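PDB 3GDE: DNA ligase from Archaeoglobus fulgidus, which probably seals nicks in double-stranded DNA during replication, recombination and repair, using ATP and releasing AMP and diphosphate. Local coordinates for residues Met4-Phe9 and Glu113-Arg118; Val45-Thr50 and Lys119-Phe124; Asp125-Leu130 and Met141-Leu146. One frame throughout, in Å; residues are numbered along the deposited sequence.

Overall arrangement
All three contacts lie in the helical N-terminal DNA ligase region and share helix 117-129, which they meet in turn: interaction 1 at its start, interaction 2 along its middle, interaction 3 at its end. Interactions 1 and 2 are mostly buried and about 10 Å apart between centres; Phe6 of the first packs against Phe48 of the second. Interaction 3 is only partly buried, about 17 Å from interaction 1, between centres. The chemistry changes accordingly. Backbone hydrogen bonds join 4-9 to 113-118, an aromatic ring meets aliphatic carbons and a guanidinium between 45-50 and 119-124, and in interaction 3 Leu142 packs against Ile127 and Leu130, with Glu126 lying across it.

Interaction 1: Met4-Phe9 and Glu113-Arg118; sequences MLFAEF and EELTVR
Phe6 N donates to Leu115 O at 2.7 Å and Val117 N donates to Met4 O at 2.9 Å, two backbone hydrogen bonds that tie Met4-Phe9 to Glu113-Arg118. Two CA-H...O contacts lie beside them, from Leu5 CA to Leu115 O and from Thr116 CA to Met4 O. A water donates to Met4 O and accepts from Arg118 N, extending the link by one residue.

The bonds follow the antiparallel pattern and make a single beta bridge, with Leu5 and Thr116 its non-hydrogen-bonded pair, between two short lead-ins to helices: both residues are N-caps, of helix 6-16 and helix 117-129. Thr116 OG1 caps its own helix at Lys119 N. The bridge therefore pins two helix starts of the N-terminal region together.

Apolar contacts flank the bridge. Val117 CG2 lies alongside the Met4 chain, 4.0 Å from SD, the two side chains pointing the same way. Leu115 CD2 comes within 3.8 Å of Phe6 CB; with CG anti to the backbone N (chi1 -169°), the Phe6 ring swings on toward helix 152-162, and Phe9 CD2 sits over one of its faces, toward the rim. At the more exposed end, Leu5 CD1 reaches Thr116 CG2 at 3.8 Å, and Ala7 CB touches Glu114 CG at 3.6 Å.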
ATOM      1  N   MET A   4      -7.213 -20.655  19.412  1.00 32.26           N
ATOM      2  CA  MET A   4      -6.673 -21.230  18.169  1.00 30.63           C
ATOM      3  C   MET A   4      -5.145 -21.297  18.220  1.00 29.37           C
ATOM      4  O   MET A   4      -4.495 -20.320  18.549  1.00 29.02           O
ATOM      5  CB  MET A   4      -7.111 -20.422  16.941  1.00 30.11           C
ATOM      6  CG  MET A   4      -6.747 -21.090  15.611  1.00 30.35           C
ATOM      7  SD  MET A   4      -7.019 -20.076  14.144  1.00 30.68           S
ATOM      8  CE  MET A   4      -8.800 -20.097  14.035  1.00 29.42           C
ATOM      9  N   LEU A   5      -4.584 -22.456  17.919  1.00 28.71           N
ATOM     10  CA  LEU A   5      -3.145 -22.560  17.692  1.00 28.13           C
ATOM     11  C   LEU A   5      -2.824 -22.017  16.313  1.00 27.24           C
ATOM     12  O   LEU A   5      -3.559 -22.269  15.353  1.00 26.94           O
ATOM     13  CB  LEU A   5      -2.655 -24.010  17.771  1.00 28.16           C
ATOM     14  CG  LEU A   5      -2.487 -24.795  19.083  1.00 29.33           C
ATOM     15  CD1 LEU A   5      -2.039 -23.949  20.288  1.00 29.06           C
ATOM     16  CD2 LEU A   5      -3.774 -25.532  19.390  1.00 32.28           C
ATOM     17  N   PHE A   6      -1.724 -21.271  16.219  1.00 26.64           N
ATOM     18  CA  PHE A   6      -1.214 -20.808  14.930  1.00 25.93           C
ATOM     19  C   PHE A   6      -1.038 -22.006  13.991  1.00 25.51           C
ATOM     20  O   PHE A   6      -1.252 -21.879  12.781  1.00 25.83           O
ATOM     21  CB  PHE A   6       0.094 -20.022  15.107  1.00 25.85           C
ATOM     22  CG  PHE A   6       0.545 -19.292  13.865  1.00 25.19           C
ATOM     23  CD1 PHE A   6       1.482 -19.859  13.009  1.00 24.72           C
ATOM     24  CD2 PHE A   6       0.029 -18.029  13.553  1.00 25.55           C
ATOM     25  CE1 PHE A   6       1.901 -19.188  11.850  1.00 25.70           C
ATOM     26  CE2 PHE A   6       0.442 -17.341  12.412  1.00 24.71           C
ATOM     27  CZ  PHE A   6       1.375 -17.918  11.552  1.00 25.37           C
ATOM     28  N   ALA A   7      -0.678 -23.163  14.557  1.00 24.74           N
ATOM     29  CA  ALA A   7      -0.564 -24.425  13.804  1.00 25.02           C
ATOM     30  C   ALA A   7      -1.847 -24.872  13.104  1.00 25.07           C
ATOM     31  O   ALA A   7      -1.779 -25.527  12.078  1.00 24.97           O
ATOM     32  CB  ALA A   7      -0.059 -25.560  14.696  1.00 25.11           C
ATOM     33  N   GLU A   8      -3.010 -24.560  13.670  1.00 25.43           N
ATOM     34  CA  GLU A   8      -4.263 -24.877  12.993  1.00 26.08           C
ATOM     35  C   GLU A   8      -4.386 -23.989  11.754  1.00 25.65           C
ATOM     36  O   GLU A   8      -4.709 -24.466  10.665  1.00 25.64           O
ATOM     37  CB  GLU A   8      -5.474 -24.724  13.917  1.00 25.72           C
ATOM     38  CG  GLU A   8      -6.800 -24.965  13.193  1.00 26.87           C
ATOM     39  CD  GLU A   8      -8.038 -24.775  14.068  1.00 27.59           C
ATOM     40  OE1 GLU A   8      -9.150 -25.032  13.557  1.00 30.12           O
ATOM     41  OE2 GLU A   8      -7.910 -24.380  15.250  1.00 28.90           O
ATOM     42  N   PHE A   9      -4.106 -22.703  11.941  1.00 25.24           N
ATOM     43  CA  PHE A   9      -4.040 -21.735  10.856  1.00 25.27           C
ATOM     44  C   PHE A   9      -2.989 -22.128   9.811  1.00 25.33           C
ATOM     45  O   PHE A   9      -3.253 -22.075   8.604  1.00 24.97           O
ATOM     46  CB  PHE A   9      -3.778 -20.332  11.444  1.00 25.48           C
ATOM     47  CG  PHE A   9      -3.327 -19.311  10.434  1.00 25.76           C
ATOM     48  CD1 PHE A   9      -4.235 -18.754   9.531  1.00 25.28           C
ATOM     49  CD2 PHE A   9      -1.997 -18.901  10.393  1.00 26.05           C
ATOM     50  CE1 PHE A   9      -3.825 -17.808   8.606  1.00 25.30           C
ATOM     51  CE2 PHE A   9      -1.573 -17.957   9.455  1.00 26.62           C
ATOM     52  CZ  PHE A   9      -2.495 -17.412   8.562  1.00 25.83           C
ATOM     53  N   GLU A 113       5.380 -28.639  20.917  1.00 41.65           N
ATOM     54  CA  GLU A 113       5.415 -27.419  20.150  1.00 40.24           C
ATOM     55  C   GLU A 113       4.008 -27.040  19.738  1.00 39.08           C
ATOM     56  O   GLU A 113       3.064 -27.796  19.994  1.00 38.89           O
ATOM     57  CB  GLU A 113       6.335 -27.591  18.941  1.00 40.58           C
ATOM     58  CG  GLU A 113       7.812 -27.656  19.329  1.00 40.83           C
ATOM     59  CD  GLU A 113       8.734 -27.801  18.144  1.00 42.35           C
ATOM     60  OE1 GLU A 113       8.339 -28.463  17.163  1.00 44.78           O
ATOM     61  OE2 GLU A 113       9.861 -27.256  18.190  1.00 41.62           O
ATOM     62  N   GLU A 114       3.887 -25.872  19.107  1.00 37.48           N
ATOM     63  CA  GLU A 114       2.609 -25.213  18.821  1.00 36.35           C
ATOM     64  C   GLU A 114       2.529 -23.935  19.654  1.00 34.48           C
ATOM     65  O   GLU A 114       2.895 -23.930  20.827  1.00 33.96           O
ATOM     66  CB  GLU A 114       1.395 -26.134  19.101  1.00 37.29           C
ATOM     67  CG  GLU A 114       0.920 -26.995  17.889  1.00 40.64           C
ATOM     68  CD  GLU A 114       0.570 -28.467  18.231  1.00 44.80           C
ATOM     69  OE1 GLU A 114       0.569 -29.306  17.290  1.00 45.90           O
ATOM     70  OE2 GLU A 114       0.303 -28.791  19.420  1.00 46.94           O
ATOM     71  N   LEU A 115       2.107 -22.836  19.047  1.00 32.36           N
ATOM     72  CA  LEU A 115       1.703 -21.682  19.841  1.00 30.88           C
ATOM     73  C   LEU A 115       0.414 -21.108  19.340  1.00 29.14           C
ATOM     74  O   LEU A 115       0.032 -21.330  18.205  1.00 28.78           O
ATOM     75  CB  LEU A 115       2.772 -20.584  19.960  1.00 31.53           C
ATOM     76  CG  LEU A 115       3.695 -20.083  18.854  1.00 31.96           C
ATOM     77  CD1 LEU A 115       4.946 -20.914  18.881  1.00 33.81           C
ATOM     78  CD2 LEU A 115       3.079 -20.029  17.461  1.00 31.82           C
ATOM     79  N   THR A 116      -0.257 -20.393  20.230  1.00 27.66           N
ATOM     80  CA  THR A 116      -1.546 -19.811  19.942  1.00 26.38           C
ATOM     81  C   THR A 116      -1.369 -18.578  19.081  1.00 25.67           C
ATOM     82  O   THR A 116      -0.334 -17.900  19.136  1.00 25.32           O
ATOM     83  CB  THR A 116      -2.299 -19.432  21.245  1.00 26.10           C
ATOM     84  OG1 THR A 116      -1.580 -18.405  21.939  1.00 24.31           O
ATOM     85  CG2 THR A 116      -2.457 -20.653  22.156  1.00 26.05           C
ATOM     86  N   VAL A 117      -2.387 -18.299  18.282  1.00 24.98           N
ATOM     87  CA  VAL A 117      -2.464 -17.060  17.540  1.00 24.68           C
ATOM     88  C   VAL A 117      -2.366 -15.891  18.531  1.00 25.23           C
ATOM     89  O   VAL A 117      -1.770 -14.856  18.231  1.00 25.18           O
ATOM     90  CB  VAL A 117      -3.778 -17.006  16.734  1.00 24.67           C
ATOM     91  CG1 VAL A 117      -3.909 -15.693  15.968  1.00 24.02           C
ATOM     92  CG2 VAL A 117      -3.858 -18.214  15.788  1.00 22.88           C
ATOM     93  N   ARG A 118      -2.931 -16.075  19.721  1.00 25.84           N
ATOM     94  CA  ARG A 118      -2.910 -15.040  20.746  1.00 26.44           C
ATOM     95  C   ARG A 118      -1.473 -14.711  21.175  1.00 26.02           C
ATOM     96  O   ARG A 118      -1.100 -13.540  21.226  1.00 25.94           O
ATOM     97  CB  ARG A 118      -3.787 -15.449  21.940  1.00 27.08           C
ATOM     98  CG  ARG A 118      -4.375 -14.260  22.725  1.00 29.64           C
ATOM     99  CD  ARG A 118      -5.717 -13.719  22.149  1.00 32.85           C
ATOM    100  NE  ARG A 118      -6.000 -14.187  20.787  1.00 35.73           N
ATOM    101  CZ  ARG A 118      -5.734 -13.515  19.666  1.00 35.84           C
ATOM    102  NH1 ARG A 118      -5.176 -12.303  19.707  1.00 35.47           N
ATOM    103  NH2 ARG A 118      -6.025 -14.068  18.496  1.00 33.23           N
TER
HETATM  104  O   HOH W   1      -5.286 -18.051  19.982  1.00 16.87           O

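Interaction 2: Val45-Thr50 and Lys119-Phe124; sequences VVLFIT and KVRETF
Phe48 meets Lys119-Phe124 with the outer end of its ring, where three side chains touch it. Arg121 NH1 comes within 3.6 Å of Phe48 CE1, the guanidinium plane turned 37° from the ring plane so that the two groups meet obliquely. On another side Val120 CG1 lies 4.0 Å from Phe48 CE2, the two side chains sliding past each other in opposite directions. Phe124 CD1 is a looser neighbour, 4.5 Å from Phe48 CZ. Leu47 CD2 adds a slight touch on Arg121 NH1 at 4.4 Å.

One step out, Val120 CG1 also sits 3.6 Å above the plane of the Phe124 ring, toward its rim, so this one methyl touches both aromatic residues. Arg121 starts with CG anti to its own nitrogen (chi1 177°) and then bends at chi2 and chi3, which carries the guanidinium back toward the helix of Phe48. Polar partners hold it there: NH1 makes a salt bridge to Asp44, one helical turn before Phe48, and NH2 donates to Val53 O.

The axes of helix segments 45-49 and 119-124 come no closer than 12.6 Å and cross at 69°, and the long Phe48 and Arg121 side chains span that distance. Helix 6-16 fills in around the ring through Phe6 and Phe9, and helix 152-162 through Leu161, making this part of the hydrophobic core of the all-helical N-terminal region. No hydrogen bond passes between the two segments. They meet by van der Waals contact, of carbon on carbon and of a guanidinium nitrogen against the ring, while the arginine charge is probably offset in part by Asp44.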
ATOM      1  N   VAL A  45      -6.677 -13.892  12.067  1.00 24.12           N
ATOM      2  CA  VAL A  45      -6.624 -14.785  10.898  1.00 23.75           C
ATOM      3  C   VAL A  45      -6.846 -14.008   9.586  1.00 23.31           C
ATOM      4  O   VAL A  45      -6.175 -14.267   8.588  1.00 23.02           O
ATOM      5  CB  VAL A  45      -7.614 -15.993  11.049  1.00 23.63           C
ATOM      6  CG1 VAL A  45      -7.857 -16.707   9.718  1.00 24.47           C
ATOM      7  CG2 VAL A  45      -7.082 -16.973  12.056  1.00 23.34           C
ATOM      8  N   VAL A  46      -7.778 -13.054   9.603  1.00 22.65           N
ATOM      9  CA  VAL A  46      -8.094 -12.282   8.411  1.00 22.50           C
ATOM     10  C   VAL A  46      -6.889 -11.420   7.994  1.00 22.29           C
ATOM     11  O   VAL A  46      -6.496 -11.411   6.821  1.00 21.53           O
ATOM     12  CB  VAL A  46      -9.395 -11.442   8.574  1.00 22.55           C
ATOM     13  CG1 VAL A  46      -9.549 -10.451   7.432  1.00 20.91           C
ATOM     14  CG2 VAL A  46     -10.609 -12.363   8.626  1.00 21.80           C
ATOM     15  N   LEU A  47      -6.303 -10.722   8.964  1.00 22.12           N
ATOM     16  CA  LEU A  47      -5.053 -10.006   8.736  1.00 22.39           C
ATOM     17  C   LEU A  47      -3.945 -10.949   8.278  1.00 21.96           C
ATOM     18  O   LEU A  47      -3.424 -10.789   7.173  1.00 21.65           O
ATOM     19  CB  LEU A  47      -4.632  -9.211   9.976  1.00 22.23           C
ATOM     20  CG  LEU A  47      -5.084  -7.747   9.979  1.00 24.38           C
ATOM     21  CD1 LEU A  47      -6.591  -7.620  10.110  1.00 24.43           C
ATOM     22  CD2 LEU A  47      -4.368  -6.928  11.067  1.00 25.19           C
ATOM     23  N   PHE A  48      -3.622 -11.943   9.108  1.00 21.91           N
ATOM     24  CA  PHE A  48      -2.502 -12.852   8.854  1.00 22.27           C
ATOM     25  C   PHE A  48      -2.519 -13.536   7.478  1.00 23.08           C
ATOM     26  O   PHE A  48      -1.477 -13.658   6.839  1.00 22.66           O
ATOM     27  CB  PHE A  48      -2.358 -13.901   9.970  1.00 21.88           C
ATOM     28  CG  PHE A  48      -1.984 -13.322  11.320  1.00 21.64           C
ATOM     29  CD1 PHE A  48      -1.783 -11.955  11.489  1.00 21.64           C
ATOM     30  CD2 PHE A  48      -1.808 -14.155  12.414  1.00 20.41           C
ATOM     31  CE1 PHE A  48      -1.438 -11.430  12.730  1.00 22.33           C
ATOM     32  CE2 PHE A  48      -1.456 -13.645  13.651  1.00 20.50           C
ATOM     33  CZ  PHE A  48      -1.281 -12.280  13.819  1.00 21.30           C
ATOM     34  N   ILE A  49      -3.689 -13.967   7.009  1.00 24.15           N
ATOM     35  CA  ILE A  49      -3.758 -14.639   5.704  1.00 25.10           C
ATOM     36  C   ILE A  49      -3.383 -13.702   4.536  1.00 25.25           C
ATOM     37  O   ILE A  49      -2.928 -14.166   3.479  1.00 24.80           O
ATOM     38  CB  ILE A  49      -5.128 -15.346   5.475  1.00 25.34           C
ATOM     39  CG1 ILE A  49      -5.054 -16.313   4.288  1.00 25.65           C
ATOM     40  CG2 ILE A  49      -6.253 -14.323   5.303  1.00 25.92           C
ATOM     41  CD1 ILE A  49      -6.204 -17.328   4.237  1.00 26.20           C
ATOM     42  N   THR A  50      -3.556 -12.394   4.744  1.00 25.22           N
ATOM     43  CA  THR A  50      -3.195 -11.392   3.736  1.00 25.70           C
ATOM     44  C   THR A  50      -1.737 -10.936   3.829  1.00 25.92           C
ATOM     45  O   THR A  50      -1.339 -10.012   3.123  1.00 25.72           O
ATOM     46  CB  THR A  50      -4.106 -10.142   3.793  1.00 25.60           C
ATOM     47  OG1 THR A  50      -4.022  -9.542   5.089  1.00 26.56           O
ATOM     48  CG2 THR A  50      -5.551 -10.506   3.503  1.00 25.72           C
ATOM     49  N   LYS A 119      -0.674 -15.742  21.451  1.00 25.56           N
ATOM     50  CA  LYS A 119       0.747 -15.561  21.750  1.00 25.54           C
ATOM     51  C   LYS A 119       1.538 -14.913  20.604  1.00 25.25           C
ATOM     52  O   LYS A 119       2.391 -14.054  20.854  1.00 25.65           O
ATOM     53  CB  LYS A 119       1.418 -16.875  22.155  1.00 25.55           C
ATOM     54  CG  LYS A 119       2.704 -16.656  22.959  1.00 27.44           C
ATOM     55  CD  LYS A 119       3.790 -17.649  22.598  1.00 28.03           C
ATOM     56  CE  LYS A 119       4.503 -18.141  23.858  1.00 30.53           C
ATOM     57  NZ  LYS A 119       3.811 -19.371  24.413  1.00 30.81           N
ATOM     58  N   VAL A 120       1.260 -15.322  19.367  1.00 24.53           N
ATOM     59  CA  VAL A 120       1.879 -14.699  18.186  1.00 24.72           C
ATOM     60  C   VAL A 120       1.576 -13.195  18.142  1.00 24.76           C
ATOM     61  O   VAL A 120       2.470 -12.375  17.989  1.00 24.48           O
ATOM     62  CB  VAL A 120       1.430 -15.373  16.858  1.00 24.21           C
ATOM     63  CG1 VAL A 120       1.903 -14.571  15.659  1.00 23.60           C
ATOM     64  CG2 VAL A 120       1.970 -16.790  16.776  1.00 23.93           C
ATOM     65  N   ARG A 121       0.303 -12.860  18.294  1.00 25.42           N
ATOM     66  CA  ARG A 121      -0.148 -11.478  18.367  1.00 26.39           C
ATOM     67  C   ARG A 121       0.547 -10.678  19.480  1.00 26.34           C
ATOM     68  O   ARG A 121       0.991  -9.565  19.239  1.00 26.39           O
ATOM     69  CB  ARG A 121      -1.652 -11.452  18.587  1.00 25.96           C
ATOM     70  CG  ARG A 121      -2.225 -10.073  18.753  1.00 27.31           C
ATOM     71  CD  ARG A 121      -2.659  -9.585  17.398  1.00 29.43           C
ATOM     72  NE  ARG A 121      -1.790  -8.546  16.896  1.00 29.34           N
ATOM     73  CZ  ARG A 121      -1.763  -8.126  15.638  1.00 29.25           C
ATOM     74  NH1 ARG A 121      -2.544  -8.672  14.719  1.00 27.67           N
ATOM     75  NH2 ARG A 121      -0.925  -7.159  15.304  1.00 31.26           N
ATOM     76  N   GLU A 122       0.635 -11.258  20.678  1.00 26.84           N
ATOM     77  CA  GLU A 122       1.241 -10.586  21.844  1.00 27.89           C
ATOM     78  C   GLU A 122       2.731 -10.340  21.638  1.00 26.82           C
ATOM     79  O   GLU A 122       3.215  -9.246  21.903  1.00 26.98           O
ATOM     80  CB  GLU A 122       1.043 -11.393  23.139  1.00 28.61           C
ATOM     81  CG  GLU A 122      -0.389 -11.850  23.418  1.00 33.92           C
ATOM     82  CD  GLU A 122      -1.272 -10.805  24.108  1.00 41.05           C
ATOM     83  OE1 GLU A 122      -2.369 -11.208  24.567  1.00 43.53           O
ATOM     84  OE2 GLU A 122      -0.889  -9.603  24.195  1.00 43.64           O
ATOM     85  N   THR A 123       3.438 -11.363  21.165  1.00 26.05           N
ATOM     86  CA  THR A 123       4.864 -11.272  20.850  1.00 25.69           C
ATOM     87  C   THR A 123       5.140 -10.212  19.772  1.00 25.40           C
ATOM     88  O   THR A 123       6.077  -9.414  19.907  1.00 24.97           O
ATOM     89  CB  THR A 123       5.403 -12.641  20.395  1.00 25.64           C
ATOM     90  OG1 THR A 123       4.984 -13.636  21.338  1.00 26.24           O
ATOM     91  CG2 THR A 123       6.932 -12.624  20.293  1.00 24.73           C
ATOM     92  N   PHE A 124       4.313 -10.211  18.719  1.00 25.31           N
ATOM     93  CA  PHE A 124       4.356  -9.170  17.666  1.00 24.88           C
ATOM     94  C   PHE A 124       4.141  -7.755  18.201  1.00 25.16           C
ATOM     95  O   PHE A 124       4.888  -6.838  17.838  1.00 25.33           O
ATOM     96  CB  PHE A 124       3.348  -9.460  16.547  1.00 24.56           C
ATOM     97  CG  PHE A 124       3.792 -10.535  15.579  1.00 24.78           C
ATOM     98  CD1 PHE A 124       2.943 -10.967  14.571  1.00 24.92           C
ATOM     99  CD2 PHE A 124       5.049 -11.127  15.686  1.00 25.68           C
ATOM    100  CE1 PHE A 124       3.344 -11.953  13.659  1.00 24.32           C
ATOM    101  CE2 PHE A 124       5.449 -12.121  14.791  1.00 25.98           C
ATOM    102  CZ  PHE A 124       4.594 -12.527  13.774  1.00 24.07           C
TER

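Interaction 3: Asp125-Leu130 and Met141-Leu146; sequences DEIASL and MLLTGL
Leu142 holds CG anti to the carbonyl carbon (chi1 -72°), a turn from which CD1 reaches Glu126, Ile127 and Leu130, and CD2 the Glu126 carboxylate. Glu126 turns its CG away from the backbone N (chi1 178°) and runs on extended, laying its chain over those methyls at about a right angle: Leu142 CD1 is 3.5 Å from Glu126 CD, and Leu142 CD2 is 3.7 Å from Glu126 OE2. Ile127 slides past Leu142 the opposite way, with CG1 3.8 Å from Leu142 CD1, while its CD1 carries on to Leu143 CD2 at 3.8 Å. Leu130 meets Leu142 tip to tip, CD1 to CD1, at 3.9 Å.

The contact is a nearly antiparallel helical hairpin: helices 117-129 and 135-149 are joined by a short loop, and their segments lie 10.8 Å apart at the axes and 165° from each other in direction. Leu62 and Val64 close over Ile127, and Leu69 and Ala72 of helix 66-77 pack on Leu143.

Glu126 OE1 is salt-bridged to Arg138, on the second helix of the hairpin. With an alanine here, Arg138 would probably lose its carboxylate mate and Leu142 the chain that lies across its methyls. Aliphatic packing thus joins the two segments themselves, and the glutamate adds a charged clasp between their helices along the less buried margin.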
ATOM      1  N   ASP A 125       3.125  -7.575  19.052  1.00 25.14           N
ATOM      2  CA  ASP A 125       2.847  -6.266  19.650  1.00 25.54           C
ATOM      3  C   ASP A 125       4.010  -5.760  20.510  1.00 25.80           C
ATOM      4  O   ASP A 125       4.333  -4.571  20.471  1.00 25.79           O
ATOM      5  CB  ASP A 125       1.526  -6.269  20.434  1.00 26.04           C
ATOM      6  CG  ASP A 125       0.286  -6.320  19.521  1.00 26.39           C
ATOM      7  OD1 ASP A 125       0.418  -6.290  18.277  1.00 27.51           O
ATOM      8  OD2 ASP A 125      -0.836  -6.378  20.057  1.00 27.83           O
ATOM      9  N   GLU A 126       4.658  -6.660  21.259  1.00 25.96           N
ATOM     10  CA  GLU A 126       5.868  -6.289  21.985  1.00 25.90           C
ATOM     11  C   GLU A 126       7.018  -5.900  21.047  1.00 26.04           C
ATOM     12  O   GLU A 126       7.645  -4.870  21.248  1.00 26.34           O
ATOM     13  CB  GLU A 126       6.347  -7.378  22.942  1.00 26.04           C
ATOM     14  CG  GLU A 126       7.644  -6.913  23.608  1.00 27.52           C
ATOM     15  CD  GLU A 126       8.185  -7.810  24.691  1.00 29.62           C
ATOM     16  OE1 GLU A 126       9.225  -7.414  25.252  1.00 30.46           O
ATOM     17  OE2 GLU A 126       7.605  -8.885  24.974  1.00 30.17           O
ATOM     18  N   ILE A 127       7.293  -6.735  20.043  1.00 25.89           N
ATOM     19  CA  ILE A 127       8.318  -6.449  19.047  1.00 26.18           C
ATOM     20  C   ILE A 127       8.135  -5.072  18.401  1.00 26.77           C
ATOM     21  O   ILE A 127       9.088  -4.302  18.331  1.00 26.85           O
ATOM     22  CB  ILE A 127       8.414  -7.575  17.966  1.00 26.05           C
ATOM     23  CG1 ILE A 127       9.068  -8.829  18.561  1.00 25.32           C
ATOM     24  CG2 ILE A 127       9.211  -7.100  16.770  1.00 25.55           C
ATOM     25  CD1 ILE A 127       8.870 -10.129  17.742  1.00 25.67           C
ATOM     26  N   ALA A 128       6.913  -4.764  17.959  1.00 27.70           N
ATOM     27  CA  ALA A 128       6.572  -3.445  17.392  1.00 28.69           C
ATOM     28  C   ALA A 128       6.854  -2.231  18.308  1.00 29.65           C
ATOM     29  O   ALA A 128       7.168  -1.136  17.824  1.00 30.28           O
ATOM     30  CB  ALA A 128       5.125  -3.432  16.917  1.00 28.02           C
ATOM     31  N   SER A 129       6.744  -2.417  19.618  1.00 30.69           N
ATOM     32  CA  SER A 129       6.952  -1.325  20.582  1.00 31.72           C
ATOM     33  C   SER A 129       8.431  -1.006  20.887  1.00 32.54           C
ATOM     34  O   SER A 129       8.739   0.029  21.498  1.00 32.07           O
ATOM     35  CB  SER A 129       6.200  -1.615  21.885  1.00 31.49           C
ATOM     36  OG  SER A 129       6.707  -2.784  22.507  1.00 32.11           O
ATOM     37  N   LEU A 130       9.338  -1.878  20.450  1.00 33.61           N
ATOM     38  CA  LEU A 130      10.734  -1.793  20.868  1.00 34.53           C
ATOM     39  C   LEU A 130      11.546  -0.790  20.058  1.00 35.73           C
ATOM     40  O   LEU A 130      11.702  -0.935  18.853  1.00 36.20           O
ATOM     41  CB  LEU A 130      11.400  -3.172  20.834  1.00 34.23           C
ATOM     42  CG  LEU A 130      10.809  -4.274  21.717  1.00 33.16           C
ATOM     43  CD1 LEU A 130      11.642  -5.522  21.569  1.00 32.63           C
ATOM     44  CD2 LEU A 130      10.700  -3.867  23.188  1.00 31.93           C
ATOM     45  N   MET A 141      15.766 -11.984  20.318  1.00 25.21           N
ATOM     46  CA  MET A 141      15.466 -12.899  21.418  1.00 25.43           C
ATOM     47  C   MET A 141      13.992 -13.301  21.472  1.00 24.54           C
ATOM     48  O   MET A 141      13.677 -14.455  21.737  1.00 24.95           O
ATOM     49  CB  MET A 141      15.945 -12.319  22.759  1.00 26.43           C
ATOM     50  CG  MET A 141      17.476 -12.218  22.875  1.00 29.24           C
ATOM     51  SD  MET A 141      18.311 -13.673  22.190  1.00 36.96           S
ATOM     52  CE  MET A 141      17.788 -14.904  23.385  1.00 35.28           C
ATOM     53  N   LEU A 142      13.098 -12.354  21.191  1.00 23.60           N
ATOM     54  CA  LEU A 142      11.657 -12.625  21.122  1.00 22.58           C
ATOM     55  C   LEU A 142      11.274 -13.539  19.964  1.00 22.53           C
ATOM     56  O   LEU A 142      10.491 -14.467  20.135  1.00 22.35           O
ATOM     57  CB  LEU A 142      10.855 -11.324  21.068  1.00 21.73           C
ATOM     58  CG  LEU A 142      10.797 -10.526  22.375  1.00 21.31           C
ATOM     59  CD1 LEU A 142      10.245  -9.124  22.124  1.00 18.48           C
ATOM     60  CD2 LEU A 142       9.985 -11.274  23.450  1.00 17.88           C
ATOM     61  N   LEU A 143      11.831 -13.272  18.788  1.00 22.71           N
ATOM     62  CA  LEU A 143      11.664 -14.156  17.634  1.00 22.94           C
ATOM     63  C   LEU A 143      12.235 -15.556  17.880  1.00 23.17           C
ATOM     64  O   LEU A 143      11.624 -16.544  17.483  1.00 23.51           O
ATOM     65  CB  LEU A 143      12.335 -13.545  16.399  1.00 22.76           C
ATOM     66  CG  LEU A 143      11.778 -12.251  15.814  1.00 23.03           C
ATOM     67  CD1 LEU A 143      12.795 -11.650  14.839  1.00 23.53           C
ATOM     68  CD2 LEU A 143      10.401 -12.472  15.141  1.00 21.47           C
ATOM     69  N   THR A 144      13.419 -15.619  18.499  1.00 23.21           N
ATOM     70  CA  THR A 144      14.087 -16.865  18.915  1.00 23.61           C
ATOM     71  C   THR A 144      13.234 -17.703  19.874  1.00 24.12           C
ATOM     72  O   THR A 144      13.199 -18.932  19.771  1.00 24.05           O
ATOM     73  CB  THR A 144      15.448 -16.556  19.599  1.00 24.11           C
ATOM     74  OG1 THR A 144      16.334 -15.954  18.653  1.00 23.67           O
ATOM     75  CG2 THR A 144      16.117 -17.823  20.180  1.00 24.60           C
ATOM     76  N   GLY A 145      12.552 -17.035  20.802  1.00 24.20           N
ATOM     77  CA  GLY A 145      11.649 -17.702  21.712  1.00 25.05           C
ATOM     78  C   GLY A 145      10.458 -18.294  20.992  1.00 25.98           C
ATOM     79  O   GLY A 145       9.969 -19.363  21.370  1.00 26.19           O
ATOM     80  N   LEU A 146       9.998 -17.602  19.950  1.00 26.20           N
ATOM     81  CA  LEU A 146       8.844 -18.032  19.176  1.00 26.78           C
ATOM     82  C   LEU A 146       9.196 -19.242  18.293  1.00 26.76           C
ATOM     83  O   LEU A 146       8.442 -20.222  18.230  1.00 26.42           O
ATOM     84  CB  LEU A 146       8.340 -16.861  18.329  1.00 27.15           C
ATOM     85  CG  LEU A 146       6.845 -16.584  18.181  1.00 28.54           C
ATOM     86  CD1 LEU A 146       6.135 -16.457  19.547  1.00 30.22           C
ATOM     87  CD2 LEU A 146       6.645 -15.320  17.347  1.00 27.86           C
TER